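PDB 4TPV: hookworm platelet inhibitor 1 from Ancylostoma caninum, which inhibits platelet aggregation and the adhesion of resting platelets to fibrinogen and collagen, and may do so by binding platelet integrins. Local coordinates for residues N86-E91 / V133-G138. Residues are numbered along the deposited sequence; the frame is centred on the assembly and turned at random. Where two conformers were deposited one is given.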
ATOM      1  N   ASN A  86      -1.423 -10.811  -2.307  1.00 12.38           N
ATOM      2  CA  ASN A  86      -2.306 -11.794  -1.687  1.00 13.19           C
ATOM      3  C   ASN A  86      -1.828 -12.200  -0.300  1.00 10.87           C
ATOM      4  O   ASN A  86      -2.637 -12.405   0.617  1.00 13.19           O
ATOM      5  CB  ASN A  86      -2.455 -13.015  -2.602  1.00 11.76           C
ATOM      6  CG  ASN A  86      -3.543 -12.823  -3.624  1.00 19.82           C
ATOM      7  OD1 ASN A  86      -4.713 -13.080  -3.351  1.00 20.65           O
ATOM      8  ND2 ASN A  86      -3.174 -12.335  -4.802  1.00 15.28           N
ATOM      9  N   SER A  87      -0.518 -12.325  -0.130  1.00  9.45           N
ATOM     10  CA  SER A  87       0.020 -12.634   1.184  0.67  8.57           C
ATOM     11  C   SER A  87      -0.340 -11.526   2.169  1.00 11.19           C
ATOM     12  O   SER A  87      -0.786 -11.808   3.273  1.00 11.83           O
ATOM     13  CB  SER A  87       1.540 -12.818   1.134  0.67 13.40           C
ATOM     14  OG  SER A  87       2.009 -13.323   2.374  0.67 13.94           O
ATOM     15  N   TRP A  88      -0.160 -10.273   1.763  1.00  9.99           N
ATOM     16  CA  TRP A  88      -0.467  -9.149   2.639  1.00  9.56           C
ATOM     17  C   TRP A  88      -1.980  -9.016   2.870  1.00  9.36           C
ATOM     18  O   TRP A  88      -2.432  -8.807   3.997  1.00  9.33           O
ATOM     19  CB  TRP A  88       0.126  -7.859   2.061  1.00 10.85           C
ATOM     20  CG  TRP A  88       1.626  -7.922   1.950  1.00  9.80           C
ATOM     21  CD1 TRP A  88       2.448  -8.761   2.616  1.00  7.23           C
ATOM     22  CD2 TRP A  88       2.469  -7.123   1.103  1.00  7.60           C
ATOM     23  NE1 TRP A  88       3.763  -8.541   2.258  1.00  8.93           N
ATOM     24  CE2 TRP A  88       3.794  -7.540   1.320  1.00  8.13           C
ATOM     25  CE3 TRP A  88       2.225  -6.112   0.174  1.00  8.93           C
ATOM     26  CZ2 TRP A  88       4.882  -6.957   0.669  1.00  9.24           C
ATOM     27  CZ3 TRP A  88       3.299  -5.536  -0.478  1.00  9.88           C
ATOM     28  CH2 TRP A  88       4.612  -5.961  -0.231  1.00  9.56           C
ATOM     29  N   TRP A  89      -2.773  -9.130   1.808  1.00  9.59           N
ATOM     30  CA  TRP A  89      -4.231  -9.025   1.966  1.00  8.79           C
ATOM     31  C   TRP A  89      -4.807 -10.081   2.914  1.00 11.75           C
ATOM     32  O   TRP A  89      -5.740  -9.800   3.677  1.00 11.10           O
ATOM     33  CB  TRP A  89      -4.923  -9.129   0.597  1.00  9.16           C
ATOM     34  CG  TRP A  89      -6.429  -9.224   0.717  1.00 14.63           C
ATOM     35  CD1 TRP A  89      -7.173 -10.364   0.769  1.00 16.74           C
ATOM     36  CD2 TRP A  89      -7.356  -8.136   0.820  1.00 12.68           C
ATOM     37  NE1 TRP A  89      -8.508 -10.055   0.876  1.00 15.95           N
ATOM     38  CE2 TRP A  89      -8.647  -8.693   0.916  1.00 15.04           C
ATOM     39  CE3 TRP A  89      -7.221  -6.746   0.831  1.00 14.80           C
ATOM     40  CZ2 TRP A  89      -9.797  -7.905   1.019  1.00 17.06           C
ATOM     41  CZ3 TRP A  89      -8.350  -5.967   0.934  1.00 17.84           C
ATOM     42  CH2 TRP A  89      -9.627  -6.548   1.031  1.00 19.66           C
ATOM     43  N   SER A  90      -4.235 -11.285   2.884  1.00  9.13           N
ATOM     44  CA  SER A  90      -4.743 -12.384   3.712  0.51 10.09           C
ATOM     45  C   SER A  90      -4.731 -12.076   5.215  1.00 10.48           C
ATOM     46  O   SER A  90      -5.422 -12.740   5.995  1.00 12.88           O
ATOM     47  CB  SER A  90      -3.948 -13.660   3.438  0.51 11.42           C
ATOM     48  OG  SER A  90      -4.231 -14.160   2.139  0.51 14.97           O
ATOM     49  N   GLU A  91      -3.982 -11.062   5.629  1.00  7.66           N
ATOM     50  CA  GLU A  91      -3.944 -10.688   7.035  1.00  8.06           C
ATOM     51  C   GLU A  91      -5.257 -10.078   7.489  1.00 10.73           C
ATOM     52  O   GLU A  91      -5.482  -9.881   8.686  1.00 10.99           O
ATOM     53  CB  GLU A  91      -2.795  -9.708   7.299  1.00 10.93           C
ATOM     54  CG  GLU A  91      -1.436 -10.336   7.112  1.00  8.41           C
ATOM     55  CD  GLU A  91      -0.312  -9.392   7.477  1.00 12.87           C
ATOM     56  OE1 GLU A  91      -0.595  -8.182   7.624  1.00 11.59           O
ATOM     57  OE2 GLU A  91       0.830  -9.875   7.657  1.00 15.26           O
ATOM     58  N   VAL A 133      10.064  -9.017  -1.775  1.00  9.50           N
ATOM     59  CA  VAL A 133       9.296  -7.912  -2.288  1.00  8.21           C
ATOM     60  C   VAL A 133       9.098  -6.954  -1.131  1.00 11.97           C
ATOM     61  O   VAL A 133       8.682  -7.380  -0.043  1.00 11.26           O
ATOM     62  CB  VAL A 133       7.933  -8.360  -2.824  1.00  9.75           C
ATOM     63  CG1 VAL A 133       7.145  -7.149  -3.310  1.00 12.21           C
ATOM     64  CG2 VAL A 133       8.112  -9.390  -3.930  1.00 10.33           C
ATOM     65  N   VAL A 134       9.404  -5.677  -1.341  1.00  9.45           N
ATOM     66  CA  VAL A 134       9.233  -4.652  -0.300  1.00  8.22           C
ATOM     67  C   VAL A 134       8.456  -3.488  -0.874  1.00 10.63           C
ATOM     68  O   VAL A 134       8.778  -3.003  -1.961  1.00 10.79           O
ATOM     69  CB  VAL A 134      10.599  -4.132   0.228  1.00  8.22           C
ATOM     70  CG1 VAL A 134      10.400  -2.932   1.127  1.00  8.11           C
ATOM     71  CG2 VAL A 134      11.373  -5.249   0.923  1.00 13.13           C
ATOM     72  N   CYS A 135       7.433  -3.044  -0.156  1.00  8.17           N
ATOM     73  CA  CYS A 135       6.745  -1.822  -0.517  1.00  8.25           C
ATOM     74  C   CYS A 135       6.828  -0.841   0.643  1.00 10.37           C
ATOM     75  O   CYS A 135       6.732  -1.223   1.809  1.00  9.93           O
ATOM     76  CB  CYS A 135       5.286  -2.088  -0.882  1.00  7.19           C
ATOM     77  SG  CYS A 135       5.007  -2.974  -2.447  1.00 10.04           S
ATOM     78  N   GLN A 136       7.038   0.421   0.293  1.00  8.21           N
ATOM     79  CA  GLN A 136       7.106   1.512   1.242  1.00  7.53           C
ATOM     80  C   GLN A 136       5.920   2.426   0.987  1.00  7.63           C
ATOM     81  O   GLN A 136       5.539   2.672  -0.169  1.00  8.21           O
ATOM     82  CB  GLN A 136       8.440   2.278   1.097  1.00 10.73           C
ATOM     83  CG  GLN A 136       9.657   1.459   1.506  1.00 12.84           C
ATOM     84  CD  GLN A 136      10.018   1.644   2.961  1.00 19.18           C
ATOM     85  OE1 GLN A 136       9.368   2.404   3.685  1.00 21.04           O
ATOM     86  NE2 GLN A 136      11.066   0.947   3.406  1.00 16.11           N
ATOM     87  N   TYR A 137       5.316   2.910   2.068  1.00  7.37           N
ATOM     88  CA  TYR A 137       4.115   3.721   1.971  1.00 11.29           C
ATOM     89  C   TYR A 137       4.309   5.107   2.566  1.00  8.65           C
ATOM     90  O   TYR A 137       5.243   5.357   3.354  1.00  9.46           O
ATOM     91  CB  TYR A 137       2.951   3.000   2.668  1.00  9.35           C
ATOM     92  CG  TYR A 137       2.720   1.610   2.114  1.00  8.25           C
ATOM     93  CD1 TYR A 137       1.946   1.411   0.982  1.00 11.34           C
ATOM     94  CD2 TYR A 137       3.332   0.496   2.694  1.00  7.03           C
ATOM     95  CE1 TYR A 137       1.753   0.115   0.447  1.00 13.04           C
ATOM     96  CE2 TYR A 137       3.146  -0.786   2.171  1.00  9.35           C
ATOM     97  CZ  TYR A 137       2.341  -0.971   1.057  1.00  8.85           C
ATOM     98  OH  TYR A 137       2.153  -2.246   0.554  1.00  9.30           O
ATOM     99  N   GLY A 138       3.417   6.021   2.192  1.00  8.17           N
ATOM    100  CA  GLY A 138       3.435   7.367   2.749  1.00  9.98           C
ATOM    101  C   GLY A 138       2.078   8.042   2.656  1.00 11.12           C
ATOM    102  O   GLY A 138       1.204   7.591   1.919  1.00 11.06           O
TER
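Trp88 drives the six-membered end of its indole against the strand side chains of Val133, Cys135 and Tyr137, and it alone of residues 86-91 touches 133-138. Trp88 CA lies 10.8 Å from Cys135 CA, and the indole, with CG anti to the carbonyl carbon (chi1 -62°), spans the gap from helix 80-89. The sulfur meets the ring at its rim: Cys135 SG lies 3.7 Å from Trp88 CZ3. At 85° off the normal of the six-membered ring, this is a Cys sulfur-aromatic contact made edge-on. That sulfur belongs to the disulfide with Cys122, which ties strand 130-138 to its antiparallel neighbour 119-127. Beside it, Val133 O also lies near the indole plane, 3.9 Å from Trp88 CZ2, while the methyl Val133 CG1 approaches Trp88 CH2 at 4.2 Å. Farther along the strand the phenol of Tyr137 comes in obliquely and sets OH 3.6 Å from Trp88 CZ3. The hydroxyl is hydrogen-bonded to His23 NE2 on helix 13-34, and Trp88 NE1 is bonded to Val70 O on the edge strand 68-73, which would restrain the rotation of the ring. Met112 of helix 107-113 touches both aromatic side chains. All four residues are buried, and the contact joins helix 80-89 to the central sheet in the helix-sheet-helix core of the CAP domain. Between the two segments the attraction is probably mostly dispersion, perhaps with a small electrostatic share where the C-H rim of the indole meets Cys135 SG and Val133 O close to the ring plane: a largely apolar, sulfur-edged contact.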